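Local coordinates for probable enoyl-CoA hydratase/isomerase (Pseudomonas aeruginosa PAO1, PDB 5WYD), which probably acts on enoyl-CoA thioesters as a crotonase-type hydratase or isomerase, with a proposed role in synthesis of the diffusible signal factor DSF, at residues A[133-138]-A[191-196]; A[100-105]-A[125-130]. The protein carries 1 engineered substitution. All coordinates share one frame; numbering follows the deposited sequence.

Contact 1. Residues A[133-138]-A[191-196]; sequences IRIAER and VEQVVD
R134 and E192 meet twice, backbone to side chain and side chain to side chain, where strand 193-195 joins the crotonase-fold sheet as a parallel neighbour of strand 133-137. E192 OE1 takes the peptide N-H of R134, with N and OE1 2.7 Å apart, nearly along its own C-O axis. The other oxygen, OE2, lies 3.1 Å from R134 NH2 in a salt bridge. The carboxylate and guanidinium planes are nearly perpendicular (88°); NH2 reaches OE2 from above the carboxylate plane, and OE1 lies over one face of the guanidinium. A bend in the E192 chain (chi2 65°) folds the acid back toward the strand, so that a side chain continues the pairing where the backbone offers R134 O two weak bonds, from the N atoms of E192 and Q193.

Regular pairing follows. A136 N donates to Q193 O at 3.1 Å, and A136 O receives V195 N at 2.6 Å, so A136 bonds to the residues flanking V194. Side chains alternate: I135 and V195 share one face, where I135 CG2 lies 4.3 Å from V195 CB; A136 and V194 are on the other. At the exposed end the R138 chain passes V194, its CG 3.7 Å from V194 CG1. There R138 and D196 run side by side in a second salt bridge, with D196 OD1 at the guanidinium edge, 2.6 Å from R138 NH1.

Further out, helix 200-211 covers I135 and V195, while V191 and V194 touch helix 182-188. Strand 111-116 pairs with the other edge of 133-137. A second subunit packs its W169 against E192, and the R134 guanidinium is anchored by a hydrogen bond from NE to L190 O.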
loop_
_atom_site.group_PDB
_atom_site.type_symbol
_atom_site.label_atom_id
_atom_site.label_comp_id
_atom_site.label_asym_id
_atom_site.label_seq_id
_atom_site.Cartn_x
_atom_site.Cartn_y
_atom_site.Cartn_z
ATOM N N ILE A 133 -1.328 22.290 -13.733
ATOM C CA ILE A 133 -1.143 22.368 -15.177
ATOM C C ILE A 133 0.023 23.294 -15.458
ATOM O O ILE A 133 0.226 24.303 -14.778
ATOM C CB ILE A 133 -2.420 22.891 -15.864
ATOM C CG1 ILE A 133 -3.625 22.145 -15.332
ATOM C CG2 ILE A 133 -2.346 22.681 -17.376
ATOM C CD1 ILE A 133 -4.944 22.672 -15.818
ATOM N N ARG A 134 0.770 22.977 -16.491
ATOM C CA ARG A 134 1.922 23.782 -16.847
ATOM C C ARG A 134 1.819 24.297 -18.273
ATOM O O ARG A 134 1.593 23.522 -19.208
ATOM C CB ARG A 134 3.199 22.983 -16.639
ATOM C CG ARG A 134 3.475 22.734 -15.185
ATOM C CD ARG A 134 4.213 21.441 -14.994
ATOM N NE ARG A 134 3.389 20.326 -15.395
ATOM C CZ ARG A 134 2.435 19.824 -14.632
ATOM N NH1 ARG A 134 2.205 20.345 -13.440
ATOM N NH2 ARG A 134 1.715 18.802 -15.056
ATOM N N ILE A 135 2.001 25.605 -18.426
ATOM C CA ILE A 135 2.014 26.283 -19.717
ATOM C C ILE A 135 3.374 26.952 -19.864
ATOM O O ILE A 135 3.736 27.798 -19.037
ATOM C CB ILE A 135 0.894 27.335 -19.804
ATOM C CG1 ILE A 135 -0.465 26.718 -19.510
ATOM C CG2 ILE A 135 0.881 28.020 -21.165
ATOM C CD1 ILE A 135 -1.567 27.726 -19.620
ATOM N N ALA A 136 4.093 26.646 -20.946
ATOM C CA ALA A 136 5.428 27.209 -21.095
ATOM C C ALA A 136 5.644 27.875 -22.451
ATOM O O ALA A 136 5.095 27.458 -23.479
ATOM C CB ALA A 136 6.509 26.140 -20.892
ATOM N N GLU A 137 6.440 28.950 -22.398
ATOM C CA GLU A 137 6.968 29.693 -23.525
ATOM C C GLU A 137 8.051 28.856 -24.193
ATOM O O GLU A 137 8.771 28.111 -23.528
ATOM C CB GLU A 137 7.538 31.017 -23.040
ATOM C CG GLU A 137 6.516 31.958 -22.426
ATOM C CD GLU A 137 7.147 33.242 -21.930
ATOM O OE1 GLU A 137 6.411 34.127 -21.445
ATOM O OE2 GLU A 137 8.384 33.362 -22.012
ATOM N N ARG A 138 8.173 28.976 -25.512
ATOM C CA ARG A 138 9.040 28.049 -26.222
ATOM C C ARG A 138 10.459 28.076 -25.685
ATOM O O ARG A 138 11.142 27.046 -25.666
ATOM C CB ARG A 138 9.014 28.378 -27.695
ATOM C CG ARG A 138 7.638 28.657 -28.170
ATOM C CD ARG A 138 7.605 28.505 -29.641
ATOM N NE ARG A 138 8.814 29.077 -30.215
ATOM C CZ ARG A 138 8.969 30.372 -30.458
ATOM N NH1 ARG A 138 7.990 31.220 -30.170
ATOM N NH2 ARG A 138 10.098 30.817 -30.988
ATOM N N VAL A 191 5.071 19.291 -19.889
ATOM C CA VAL A 191 4.232 20.469 -20.043
ATOM C C VAL A 191 3.037 20.093 -20.912
ATOM O O VAL A 191 3.176 19.329 -21.877
ATOM C CB VAL A 191 5.013 21.659 -20.624
ATOM C CG1 VAL A 191 6.078 22.097 -19.638
ATOM C CG2 VAL A 191 5.631 21.326 -21.967
ATOM N N GLU A 192 1.848 20.501 -20.465
ATOM C CA GLU A 192 0.627 20.271 -21.231
ATOM C C GLU A 192 0.556 21.122 -22.496
ATOM O O GLU A 192 -0.068 20.710 -23.475
ATOM C CB GLU A 192 -0.610 20.482 -20.366
ATOM C CG GLU A 192 -0.744 19.421 -19.304
ATOM C CD GLU A 192 0.364 19.480 -18.301
ATOM O OE1 GLU A 192 0.579 20.606 -17.796
ATOM O OE2 GLU A 192 1.052 18.448 -18.083
ATOM N N GLN A 193 1.038 22.361 -22.452
ATOM C CA GLN A 193 0.980 23.239 -23.624
ATOM C C GLN A 193 2.244 24.085 -23.775
ATOM O O GLN A 193 2.913 24.416 -22.794
ATOM C CB GLN A 193 -0.257 24.159 -23.564
ATOM C CG GLN A 193 -0.255 25.264 -24.602
ATOM C CD GLN A 193 -1.428 26.181 -24.469
ATOM O OE1 GLN A 193 -2.308 25.954 -23.637
ATOM N NE2 GLN A 193 -1.437 27.262 -25.258
ATOM N N VAL A 194 2.538 24.471 -25.028
ATOM C CA VAL A 194 3.657 25.346 -25.379
ATOM C C VAL A 194 3.055 26.616 -25.954
ATOM O O VAL A 194 2.047 26.570 -26.670
ATOM C CB VAL A 194 4.648 24.737 -26.397
ATOM C CG1 VAL A 194 5.654 25.796 -26.873
ATOM C CG2 VAL A 194 5.353 23.562 -25.808
ATOM N N VAL A 195 3.625 27.753 -25.583
ATOM C CA VAL A 195 3.097 29.021 -26.041
ATOM C C VAL A 195 4.217 29.907 -26.582
ATOM O O VAL A 195 5.403 29.717 -26.298
ATOM C CB VAL A 195 2.324 29.695 -24.902
ATOM C CG1 VAL A 195 3.284 30.424 -23.994
ATOM C CG2 VAL A 195 1.223 30.586 -25.450
ATOM N N ASP A 196 3.817 30.872 -27.394
ATOM C CA ASP A 196 4.754 31.827 -27.953
ATOM C C ASP A 196 5.304 32.717 -26.840
ATOM O O ASP A 196 4.654 32.930 -25.816
ATOM C CB ASP A 196 4.039 32.628 -29.031
ATOM C CG ASP A 196 4.975 33.330 -29.930
ATOM O OD1 ASP A 196 6.191 33.081 -29.805
ATOM O OD2 ASP A 196 4.478 34.099 -30.780
#

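Contact 2. Residues A[100-105]-A[125-130]; sequences EAFEAL and LECALA
F102 lays one face of its ring on C127, and this aromatic contact dominates the meeting of two helical turns that share no hydrogen bond. The CA of C127 stands over the face, 4.0 Å from the ring centroid and 27° off the normal, a CH-pi contact. Its CB comes closer to the rim, 3.4 Å from F102 CE1. The sulfur takes an oblique place beside the ring, with C127 SG 5.1 Å from the centroid: a Cys sulfur-aromatic contact rather than a stack. CE2, across the ring from CE1, comes obliquely to the CB of E126, whose chain crosses the phenyl group at about a right angle. Outside the two segments F102 also touches A155 and meets the ring of F98.

Aliphatic packing continues beside the ring. L105 carries its CG anti to the backbone N (chi1 168°), and CD2 does the touching: it is 3.5 Å from A130 CB and 4.1 Å from C127 SG. The A130 methyl also lies 3.6 Å from F102 O. F102 and A130 are the nearest pair of CA atoms, and the small A130 side chain is consistent with this close approach.

The helices belong to the crotonase fold. Helix 123-130 begins within a run of glycines; in relatives such as rat enoyl-CoA hydratase, the start of the equivalent helix supplies a peptide N-H to the oxyanion hole. Helix 88-106 lies beside it at 29° between the local N-to-C directions.

Polar groups are settled outside this apolar seam. E126 directs OE2 to the backbone N of A155. On the side of helix 88-106 turned from the seam, E103 forms a salt bridge with R242 of a third subunit.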
loop_
_atom_site.group_PDB
_atom_site.type_symbol
_atom_site.label_atom_id
_atom_site.label_comp_id
_atom_site.label_asym_id
_atom_site.label_seq_id
_atom_site.Cartn_x
_atom_site.Cartn_y
_atom_site.Cartn_z
ATOM N N GLU A 100 6.644 21.830 2.769
ATOM C CA GLU A 100 5.393 22.386 3.272
ATOM C C GLU A 100 4.752 23.321 2.267
ATOM O O GLU A 100 3.549 23.219 1.983
ATOM C CB GLU A 100 5.626 23.138 4.583
ATOM C CG GLU A 100 6.185 22.332 5.720
ATOM C CD GLU A 100 6.453 23.197 6.941
ATOM O OE1 GLU A 100 6.172 24.415 6.906
ATOM O OE2 GLU A 100 6.876 22.649 7.974
ATOM N N ALA A 101 5.541 24.252 1.732
ATOM C CA ALA A 101 4.983 25.225 0.812
ATOM C C ALA A 101 4.488 24.540 -0.449
ATOM O O ALA A 101 3.318 24.668 -0.822
ATOM C CB ALA A 101 6.036 26.289 0.493
ATOM N N PHE A 102 5.340 23.727 -1.068
ATOM C CA PHE A 102 4.950 23.079 -2.317
ATOM C C PHE A 102 3.787 22.119 -2.117
ATOM O O PHE A 102 2.896 22.028 -2.970
ATOM C CB PHE A 102 6.134 22.370 -2.944
ATOM C CG PHE A 102 7.179 23.309 -3.456
ATOM C CD1 PHE A 102 6.842 24.559 -3.964
ATOM C CD2 PHE A 102 8.489 22.932 -3.469
ATOM C CE1 PHE A 102 7.813 25.409 -4.435
ATOM C CE2 PHE A 102 9.448 23.760 -3.974
ATOM C CZ PHE A 102 9.126 25.000 -4.443
ATOM N N GLU A 103 3.790 21.371 -1.024
ATOM C CA GLU A 103 2.652 20.506 -0.764
ATOM C C GLU A 103 1.385 21.328 -0.590
ATOM O O GLU A 103 0.307 20.922 -1.037
ATOM C CB GLU A 103 2.947 19.665 0.452
ATOM C CG GLU A 103 4.036 18.651 0.192
ATOM C CD GLU A 103 4.478 18.032 1.476
ATOM O OE1 GLU A 103 5.347 17.135 1.472
ATOM O OE2 GLU A 103 3.906 18.434 2.500
ATOM N N ALA A 104 1.493 22.489 0.055
ATOM C CA ALA A 104 0.325 23.354 0.175
ATOM C C ALA A 104 -0.186 23.773 -1.201
ATOM O O ALA A 104 -1.399 23.765 -1.451
ATOM C CB ALA A 104 0.653 24.578 1.026
ATOM N N LEU A 105 0.730 24.122 -2.112
ATOM C CA LEU A 105 0.322 24.509 -3.456
ATOM C C LEU A 105 -0.357 23.347 -4.152
ATOM O O LEU A 105 -1.455 23.490 -4.714
ATOM C CB LEU A 105 1.559 24.953 -4.244
ATOM C CG LEU A 105 1.422 25.143 -5.757
ATOM C CD1 LEU A 105 0.371 26.200 -6.062
ATOM C CD2 LEU A 105 2.773 25.393 -6.490
ATOM N N LEU A 125 11.520 24.340 -10.887
ATOM C CA LEU A 125 10.877 23.245 -11.592
ATOM C C LEU A 125 9.961 22.480 -10.648
ATOM O O LEU A 125 8.803 22.194 -10.974
ATOM C CB LEU A 125 11.955 22.343 -12.171
ATOM C CG LEU A 125 11.475 21.238 -13.086
ATOM C CD1 LEU A 125 10.406 21.786 -14.026
ATOM C CD2 LEU A 125 12.671 20.696 -13.862
ATOM N N GLU A 126 10.448 22.233 -9.434
ATOM C CA GLU A 126 9.673 21.539 -8.419
ATOM C C GLU A 126 8.415 22.305 -8.117
ATOM O O GLU A 126 7.344 21.716 -7.920
ATOM C CB GLU A 126 10.530 21.387 -7.169
ATOM C CG GLU A 126 11.572 20.327 -7.376
ATOM C CD GLU A 126 12.595 20.240 -6.288
ATOM O OE1 GLU A 126 13.242 21.254 -5.974
ATOM O OE2 GLU A 126 12.670 19.165 -5.660
ATOM N N CYS A 127 8.534 23.624 -8.084
ATOM C CA CYS A 127 7.369 24.446 -7.869
ATOM C C CYS A 127 6.374 24.257 -8.996
ATOM O O CYS A 127 5.173 24.104 -8.752
ATOM C CB CYS A 127 7.781 25.900 -7.775
ATOM S SG CYS A 127 6.329 26.933 -7.818
ATOM N N ALA A 128 6.861 24.218 -10.237
ATOM C CA ALA A 128 5.950 24.063 -11.357
ATOM C C ALA A 128 5.211 22.749 -11.265
ATOM O O ALA A 128 3.988 22.698 -11.451
ATOM C CB ALA A 128 6.733 24.124 -12.667
ATOM N N LEU A 129 5.933 21.691 -10.903
ATOM C CA LEU A 129 5.339 20.370 -10.790
ATOM C C LEU A 129 4.215 20.358 -9.761
ATOM O O LEU A 129 3.191 19.694 -9.963
ATOM C CB LEU A 129 6.433 19.378 -10.409
ATOM C CG LEU A 129 7.568 19.067 -11.403
ATOM C CD1 LEU A 129 8.616 18.126 -10.803
ATOM C CD2 LEU A 129 6.977 18.462 -12.644
ATOM N N ALA A 130 4.383 21.112 -8.668
ATOM C CA ALA A 130 3.384 21.202 -7.604
ATOM C C ALA A 130 2.058 21.736 -8.123
ATOM O O ALA A 130 1.030 21.573 -7.455
ATOM C CB ALA A 130 3.912 22.080 -6.475
#

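How the contacts relate
From the N terminus the chain passes strands 19-24, 27-32 and 63-68 and helix 42-57 before helix 88-106 supplies the first side of contact 2. It then runs through strands 111-116 and 119-121 into helix 123-130, where contact 2 closes a loop of 19 residues. Strand 133-137 follows almost at once and opens contact 1, whose much longer, largely helical loop of 52 residues closes when strand 193-195 returns to the sheet. The two loops are thus in series, neither enclosing nor crossing the other. The centres of the two contacts are about 18 Å apart, yet the contacts touch: R134 NH1 packs against the carbonyl oxygens of A128 and L129, joining the C-terminal part of helix 123-130 to strand 133-137.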